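Local coordinates for tyrosine--tRNA ligase (Pyrococcus horikoshii, PDB 2CYC), which binds L-tyrosine and, as a tyrosyl-tRNA synthetase of the first class, probably activates it with ATP and transfers it to the acceptor end of tRNA(Tyr), at residues R148-T151 with I152-R155; L166-P169 with M170-A174; D189-K192 with A193-A197. All blocks are in the same frame, centred on the assembly; numbering follows the deposited sequence.

In the fold
Following the chain from the N terminus, the three contacts come in series, each a local contact that closes before the next opens, so none nests within or crosses another. Contact 1 is the tight turn in the loop between helices 143-148 and 164-178. Contact 2 is two turns of helix 164-178, partly packed on the second subunit. Contact 3 starts helix 191-200, just beyond strand 183-187 of the central sheet. Their centres lie 10 to 11 Å apart, close enough for direct touching: Ile152 wedges against Gln172 and Ala193, while Lys192 reaches back to the loop at Arg148. Contacts 2 and 3 both hold the amino group of the bound tyrosine, with Ile152 of contact 1 in the same pocket, its carbonyl bonded to Gln190.

Contact 1: residues R148-T151 with I152-R155; sequences RSIT and IMGR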
loop_
_atom_site.group_PDB
_atom_site.type_symbol
_atom_site.label_atom_id
_atom_site.label_comp_id
_atom_site.label_asym_id
_atom_site.label_seq_id
_atom_site.Cartn_x
_atom_site.Cartn_y
_atom_site.Cartn_z
ATOM N N ARG A 148 10.982 4.453 -8.163
ATOM C CA ARG A 148 12.366 4.188 -8.546
ATOM C C ARG A 148 12.896 2.863 -8.016
ATOM O O ARG A 148 13.894 2.356 -8.517
ATOM C CB ARG A 148 13.291 5.309 -8.049
ATOM C CG ARG A 148 13.214 6.612 -8.847
ATOM C CD ARG A 148 14.372 7.556 -8.493
ATOM N NE ARG A 148 14.220 8.195 -7.186
ATOM C CZ ARG A 148 13.370 9.190 -6.932
ATOM N NH1 ARG A 148 12.595 9.665 -7.900
ATOM N NH2 ARG A 148 13.289 9.710 -5.711
ATOM N N SER A 149 12.232 2.298 -7.013
ATOM C CA SER A 149 12.703 1.049 -6.411
ATOM C C SER A 149 12.042 -0.186 -7.017
ATOM O O SER A 149 12.297 -1.314 -6.599
ATOM C CB SER A 149 12.444 1.085 -4.905
ATOM O OG SER A 149 11.073 0.836 -4.627
ATOM N N ILE A 150 11.202 0.051 -8.017
ATOM C CA ILE A 150 10.454 -0.989 -8.710
ATOM C C ILE A 150 11.342 -2.038 -9.406
ATOM O O ILE A 150 10.913 -3.166 -9.671
ATOM C CB ILE A 150 9.491 -0.317 -9.729
ATOM C CG1 ILE A 150 8.120 -0.969 -9.635
ATOM C CG2 ILE A 150 10.055 -0.379 -11.137
ATOM C CD1 ILE A 150 7.450 -0.733 -8.295
ATOM N N THR A 151 12.583 -1.666 -9.691
ATOM C CA THR A 151 13.513 -2.577 -10.346
ATOM C C THR A 151 13.863 -3.803 -9.487
ATOM O O THR A 151 14.288 -4.828 -10.025
ATOM C CB THR A 151 14.831 -1.842 -10.742
ATOM O OG1 THR A 151 15.479 -1.342 -9.566
ATOM C CG2 THR A 151 14.529 -0.670 -11.685
ATOM N N ILE A 152 13.684 -3.713 -8.165
ATOM C CA ILE A 152 14.010 -4.850 -7.311
ATOM C C ILE A 152 13.137 -6.057 -7.644
ATOM O O ILE A 152 13.479 -7.192 -7.288
ATOM C CB ILE A 152 13.881 -4.531 -5.779
ATOM C CG1 ILE A 152 12.427 -4.233 -5.405
ATOM C CG2 ILE A 152 14.798 -3.364 -5.405
ATOM C CD1 ILE A 152 12.231 -3.922 -3.913
ATOM N N MET A 153 12.014 -5.832 -8.323
ATOM C CA MET A 153 11.154 -6.953 -8.675
ATOM C C MET A 153 11.269 -7.304 -10.148
ATOM O O MET A 153 10.417 -8.000 -10.711
ATOM C CB MET A 153 9.696 -6.692 -8.265
ATOM C CG MET A 153 8.915 -5.685 -9.068
ATOM S SD MET A 153 7.345 -5.305 -8.177
ATOM C CE MET A 153 7.867 -3.983 -7.321
ATOM N N GLY A 154 12.354 -6.824 -10.753
ATOM C CA GLY A 154 12.631 -7.097 -12.150
ATOM C C GLY A 154 11.766 -6.342 -13.136
ATOM O O GLY A 154 11.591 -6.787 -14.265
ATOM N N ARG A 155 11.229 -5.203 -12.717
ATOM C CA ARG A 155 10.379 -4.394 -13.587
ATOM C C ARG A 155 10.853 -2.963 -13.715
ATOM O O ARG A 155 11.698 -2.494 -12.947
ATOM C CB ARG A 155 8.946 -4.353 -13.057
ATOM C CG ARG A 155 8.218 -5.650 -13.197
ATOM C CD ARG A 155 6.983 -5.676 -12.338
ATOM N NE ARG A 155 6.427 -7.019 -12.340
ATOM C CZ ARG A 155 5.802 -7.566 -13.374
ATOM N NH1 ARG A 155 5.646 -6.873 -14.492
ATOM N NH2 ARG A 155 5.352 -8.812 -13.295
#
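Met153 crosses Ile150 obliquely. Its CB stands 4.0 Å from Ile150 O, and Met153 CG closes to 3.3 Å from Ile150 O because it is placed between the backbone N and the carbonyl carbon (chi1 72°). The chain then bends at SD, bringing the terminal Met153 CE to 3.4 Å from Ile150 CD1, a tight pairing for two methyl groups. The same CE also packs on Tyr168 and Pro169 of the next helix.

The backbone beneath is a 3-10 turn: Ile152 N, Met153 N and Gly154 N donate in succession to the carbonyls of Ser149, Ile150 and Thr151, with Gly154 N 2.9 Å from Thr151 O. Gly154 then turns with positive phi, and Arg155 O comes back to within 3.2 Å of Thr151 CA in a CH...O contact. Ile152 straddles Ser149 O, with Ile152 CG1 3.2 Å from Ser149 O. Thr151 OG1 is hydrogen-bonded to Lys192 NZ and Arg155 NE to Asn80 OD1. The chemistry implies a turn that satisfies three carbonyls itself while Ile152 O is taken by Gln190 NE2; Met153 packs on helix 164-178, and Ile152, a residue of the tyrosine pocket, on helices 164-178 and 191-200.

Contact 2: residues L166-P169 with M170-A174; sequences LIYP and MMQVA. With TYR (tyrosine), chain C.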
loop_
_atom_site.group_PDB
_atom_site.type_symbol
_atom_site.label_atom_id
_atom_site.label_comp_id
_atom_site.label_asym_id
_atom_site.label_seq_id
_atom_site.Cartn_x
_atom_site.Cartn_y
_atom_site.Cartn_z
ATOM N N LEU A 166 3.451 -1.384 -6.653
ATOM C CA LEU A 166 4.111 -0.274 -5.959
ATOM C C LEU A 166 4.115 -0.554 -4.450
ATOM O O LEU A 166 4.951 -0.037 -3.716
ATOM C CB LEU A 166 3.383 1.048 -6.235
ATOM C CG LEU A 166 3.735 1.805 -7.525
ATOM C CD1 LEU A 166 5.175 2.267 -7.444
ATOM C CD2 LEU A 166 3.535 0.919 -8.743
ATOM N N ILE A 167 3.172 -1.366 -3.984
ATOM C CA ILE A 167 3.134 -1.695 -2.559
ATOM C C ILE A 167 4.275 -2.669 -2.220
ATOM O O ILE A 167 4.881 -2.600 -1.148
ATOM C CB ILE A 167 1.771 -2.326 -2.178
ATOM C CG1 ILE A 167 0.647 -1.315 -2.447
ATOM C CG2 ILE A 167 1.779 -2.763 -0.702
ATOM C CD1 ILE A 167 -0.744 -1.885 -2.255
ATOM N N TYR A 168 4.571 -3.566 -3.155
ATOM C CA TYR A 168 5.627 -4.577 -3.003
ATOM C C TYR A 168 6.937 -4.077 -2.347
ATOM O O TYR A 168 7.423 -4.663 -1.378
ATOM C CB TYR A 168 5.909 -5.192 -4.392
ATOM C CG TYR A 168 6.941 -6.313 -4.478
ATOM C CD1 TYR A 168 6.629 -7.507 -5.121
ATOM C CD2 TYR A 168 8.247 -6.146 -4.008
ATOM C CE1 TYR A 168 7.579 -8.506 -5.306
ATOM C CE2 TYR A 168 9.211 -7.143 -4.189
ATOM C CZ TYR A 168 8.865 -8.320 -4.840
ATOM O OH TYR A 168 9.799 -9.320 -5.026
ATOM N N PRO A 169 7.518 -2.983 -2.847
ATOM C CA PRO A 169 8.767 -2.539 -2.209
ATOM C C PRO A 169 8.609 -2.131 -0.738
ATOM O O PRO A 169 9.520 -2.309 0.068
ATOM C CB PRO A 169 9.216 -1.374 -3.096
ATOM C CG PRO A 169 8.574 -1.698 -4.445
ATOM C CD PRO A 169 7.201 -2.148 -4.015
ATOM N N MET A 170 7.461 -1.564 -0.391
ATOM C CA MET A 170 7.238 -1.156 0.985
ATOM C C MET A 170 7.055 -2.402 1.856
ATOM O O MET A 170 7.376 -2.401 3.045
ATOM C CB MET A 170 6.024 -0.219 1.064
ATOM C CG MET A 170 6.257 1.106 0.330
ATOM S SD MET A 170 7.636 2.088 1.007
ATOM C CE MET A 170 9.048 1.503 0.001
ATOM N N MET A 171 6.549 -3.471 1.255
ATOM C CA MET A 171 6.377 -4.723 1.980
ATOM C C MET A 171 7.758 -5.339 2.244
ATOM O O MET A 171 7.994 -5.915 3.308
ATOM C CB MET A 171 5.527 -5.704 1.163
ATOM C CG MET A 171 4.042 -5.376 1.116
ATOM S SD MET A 171 3.202 -6.356 -0.156
ATOM C CE MET A 171 3.437 -8.043 0.504
ATOM N N GLN A 172 8.669 -5.213 1.279
ATOM C CA GLN A 172 10.010 -5.776 1.437
ATOM C C GLN A 172 10.729 -5.071 2.576
ATOM O O GLN A 172 11.419 -5.715 3.375
ATOM C CB GLN A 172 10.838 -5.655 0.142
ATOM C CG GLN A 172 12.233 -6.343 0.228
ATOM C CD GLN A 172 12.794 -6.749 -1.133
ATOM O OE1 GLN A 172 12.045 -6.886 -2.098
ATOM N NE2 GLN A 172 14.113 -6.973 -1.207
ATOM N N VAL A 173 10.572 -3.754 2.662
ATOM C CA VAL A 173 11.216 -3.025 3.747
ATOM C C VAL A 173 10.589 -3.418 5.090
ATOM O O VAL A 173 11.299 -3.652 6.072
ATOM C CB VAL A 173 11.111 -1.504 3.523
ATOM C CG1 VAL A 173 11.615 -0.749 4.737
ATOM C CG2 VAL A 173 11.930 -1.122 2.294
ATOM N N ALA A 174 9.259 -3.506 5.122
ATOM C CA ALA A 174 8.528 -3.888 6.333
ATOM C C ALA A 174 8.912 -5.296 6.797
ATOM O O ALA A 174 9.010 -5.563 7.999
ATOM C CB ALA A 174 7.009 -3.804 6.082
HETATM N N TYR C . 12.391 -8.834 -4.211
HETATM C CA TYR C . 13.082 -10.143 -4.008
HETATM C C TYR C . 13.408 -10.789 -5.353
HETATM O O TYR C . 12.931 -10.273 -6.388
HETATM C CB TYR C . 12.195 -11.085 -3.177
HETATM C CG TYR C . 11.945 -10.591 -1.765
HETATM C CD1 TYR C . 13.000 -10.401 -0.873
HETATM C CD2 TYR C . 10.649 -10.315 -1.319
HETATM C CE1 TYR C . 12.770 -9.940 0.435
HETATM C CE2 TYR C . 10.410 -9.867 -0.021
HETATM C CZ TYR C . 11.469 -9.676 0.850
HETATM O OH TYR C . 11.223 -9.217 2.133
HETATM O OXT TYR C . 14.130 -11.805 -5.357
#
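A proline within the helix, Pro169, abuts Met170 and breaks the bonding pattern: its N has no hydrogen to give to the turn before, and the helix kinks there. Bonds still bridge the proline: Met171 N donates to Ile167 O over 3.1 Å, and Met170 N adds a weak bond to the same oxygen. Val173 N then meets Pro169 O at 3.2 Å. Met170, bent at chi2 and chi3, brings its CE to 4.2 Å from Pro169 CB, and Met170 and Leu166 pack on Phe163 of the second subunit.

One turn apart, Tyr168 and Gln172 share a task. Tyr168 CG is anti to the backbone N (chi1 -178°), which carries the ring toward the ligand, and Gln172 leaves its backbone the same way. Ring and amide planes are 51° apart, with Tyr168 CE2 3.5 Å from Gln172 OE1. Both grip the ligand amino group: the ligand N donates to Tyr168 OH over 2.8 Å, at the ring edge and in the ring plane, and to Gln172 OE1 over 2.9 Å. Gln172 CD also lies 3.6 Å from CE1 of the ligand ring. Tyr168 OH is also hydrogen-bonded to Glu41, another residue of the pocket. Paired side chains one helical turn apart, closing on the substrate amine, form part of the tyrosine pocket of this tRNA synthetase.

Contact 3: residues D189-K192 with A193-A197; sequences DQRK and AHVIA. With TYR (tyrosine), chain C.
Ala193 closes a three-residue step, its N donating to Gln190 O, 3.1 Å away; the bond is bent, 135° at the hydrogen, where the 3-10 segment passes into the helix. His194 follows, and a face of its ring has Gln190 O 4.3 Å above the plane, offset toward the rim, while ND1 is hydrogen-bonded to His222 on strand 214-223. Val195 points back toward the preceding turn: Val195 N meets Arg191 O at 2.9 Å, the first i to i+4 bond here. Val195 CG2, beside the backbone N, approaches Arg191 O to 3.2 Å and lies over one face of the Arg191 guanidinium, whose NE forms a salt bridge with Glu17. Ile196 N binds Lys192 O, and Ile196 CG1 rests 3.4 Å from Lys192 O. Ala197 continues the helix and packs on Val173 and Phe177.

Before this helix, Gln190 bends at chi2 (-58°), which drops its amide onto the ligand. Gln190 OE1 accepts from the ligand amino N at 2.7 Å and from Gln172 NE2; Gln190 NE2 donates to Asp189 OD1 over 3.1 Å, lying above the carboxylate plane, and to Ile152 O. With an alanine here that amide is gone, and the substrate amine is likely to be held more loosely, with Gln172 NE2 and Ile152 O left without this partner. Asp189 also pairs with Lys251 of the KMSKS region. Gln190 follows strand 183-187, which runs parallel to its neighbours in the mixed central sheet; a substrate site at the end of such strands belongs to the Rossmann-like catalytic domain of this synthetase class, and Gln190 is part of it.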
loop_
_atom_site.group_PDB
_atom_site.type_symbol
_atom_site.label_atom_id
_atom_site.label_comp_id
_atom_site.label_asym_id
_atom_site.label_seq_id
_atom_site.Cartn_x
_atom_site.Cartn_y
_atom_site.Cartn_z
ATOM N N ASP A 189 20.921 -6.686 -6.832
ATOM C CA ASP A 189 19.791 -6.005 -7.458
ATOM C C ASP A 189 18.668 -5.619 -6.498
ATOM O O ASP A 189 17.697 -4.972 -6.894
ATOM C CB ASP A 189 19.224 -6.828 -8.635
ATOM C CG ASP A 189 18.861 -8.263 -8.256
ATOM O OD1 ASP A 189 18.887 -8.629 -7.066
ATOM O OD2 ASP A 189 18.539 -9.041 -9.178
ATOM N N GLN A 190 18.799 -6.012 -5.238
ATOM C CA GLN A 190 17.796 -5.672 -4.240
ATOM C C GLN A 190 18.267 -4.523 -3.354
ATOM O O GLN A 190 17.537 -4.101 -2.466
ATOM C CB GLN A 190 17.523 -6.874 -3.334
ATOM C CG GLN A 190 17.092 -8.128 -4.067
ATOM C CD GLN A 190 15.849 -7.892 -4.869
ATOM O OE1 GLN A 190 14.798 -7.540 -4.321
ATOM N NE2 GLN A 190 15.951 -8.079 -6.179
ATOM N N ARG A 191 19.475 -4.013 -3.599
ATOM C CA ARG A 191 20.050 -2.970 -2.741
ATOM C C ARG A 191 19.212 -1.726 -2.508
ATOM O O ARG A 191 19.287 -1.117 -1.437
ATOM C CB ARG A 191 21.454 -2.569 -3.238
ATOM C CG ARG A 191 21.481 -1.673 -4.478
ATOM C CD ARG A 191 22.921 -1.446 -4.922
ATOM N NE ARG A 191 23.720 -0.819 -3.872
ATOM C CZ ARG A 191 23.695 0.481 -3.593
ATOM N NH1 ARG A 191 24.450 0.964 -2.615
ATOM N NH2 ARG A 191 22.922 1.299 -4.304
ATOM N N LYS A 192 18.404 -1.340 -3.487
ATOM C CA LYS A 192 17.574 -0.156 -3.312
ATOM C C LYS A 192 16.651 -0.270 -2.109
ATOM O O LYS A 192 16.467 0.699 -1.369
ATOM C CB LYS A 192 16.742 0.107 -4.565
ATOM C CG LYS A 192 17.534 0.723 -5.707
ATOM C CD LYS A 192 16.655 0.848 -6.938
ATOM C CE LYS A 192 17.429 1.414 -8.116
ATOM N NZ LYS A 192 16.532 1.514 -9.301
ATOM N N ALA A 193 16.074 -1.453 -1.912
ATOM C CA ALA A 193 15.158 -1.661 -0.792
ATOM C C ALA A 193 15.895 -1.530 0.532
ATOM O O ALA A 193 15.344 -1.051 1.528
ATOM C CB ALA A 193 14.504 -3.043 -0.893
ATOM N N HIS A 194 17.146 -1.971 0.544
ATOM C CA HIS A 194 17.946 -1.914 1.756
ATOM C C HIS A 194 18.418 -0.485 2.047
ATOM O O HIS A 194 18.532 -0.093 3.209
ATOM C CB HIS A 194 19.104 -2.915 1.634
ATOM C CG HIS A 194 18.648 -4.347 1.644
ATOM N ND1 HIS A 194 19.485 -5.408 1.367
ATOM C CD2 HIS A 194 17.440 -4.892 1.940
ATOM C CE1 HIS A 194 18.816 -6.541 1.496
ATOM N NE2 HIS A 194 17.573 -6.256 1.844
ATOM N N VAL A 195 18.672 0.303 1.001
ATOM C CA VAL A 195 19.085 1.689 1.209
ATOM C C VAL A 195 17.909 2.449 1.862
ATOM O O VAL A 195 18.105 3.291 2.732
ATOM C CB VAL A 195 19.479 2.373 -0.130
ATOM C CG1 VAL A 195 19.792 3.858 0.101
ATOM C CG2 VAL A 195 20.690 1.671 -0.725
ATOM N N ILE A 196 16.686 2.136 1.444
ATOM C CA ILE A 196 15.506 2.775 2.018
ATOM C C ILE A 196 15.346 2.303 3.472
ATOM O O ILE A 196 15.102 3.100 4.375
ATOM C CB ILE A 196 14.241 2.426 1.208
ATOM C CG1 ILE A 196 14.325 3.064 -0.189
ATOM C CG2 ILE A 196 13.007 2.918 1.944
ATOM C CD1 ILE A 196 13.286 2.546 -1.182
ATOM N N ALA A 197 15.506 1.003 3.692
ATOM C CA ALA A 197 15.395 0.444 5.031
ATOM C C ALA A 197 16.347 1.166 5.993
ATOM O O ALA A 197 15.975 1.517 7.107
ATOM C CB ALA A 197 15.718 -1.044 4.998
HETATM N N TYR C . 12.391 -8.834 -4.211
HETATM C CA TYR C . 13.082 -10.143 -4.008
HETATM C C TYR C . 13.408 -10.789 -5.353
HETATM O O TYR C . 12.931 -10.273 -6.388
HETATM C CB TYR C . 12.195 -11.085 -3.177
HETATM C CG TYR C . 11.945 -10.591 -1.765
HETATM C CD1 TYR C . 13.000 -10.401 -0.873
HETATM C CD2 TYR C . 10.649 -10.315 -1.319
HETATM C CE1 TYR C . 12.770 -9.940 0.435
HETATM C CE2 TYR C . 10.410 -9.867 -0.021
HETATM C CZ TYR C . 11.469 -9.676 0.850
HETATM O OH TYR C . 11.223 -9.217 2.133
HETATM O OXT TYR C . 14.130 -11.805 -5.357
#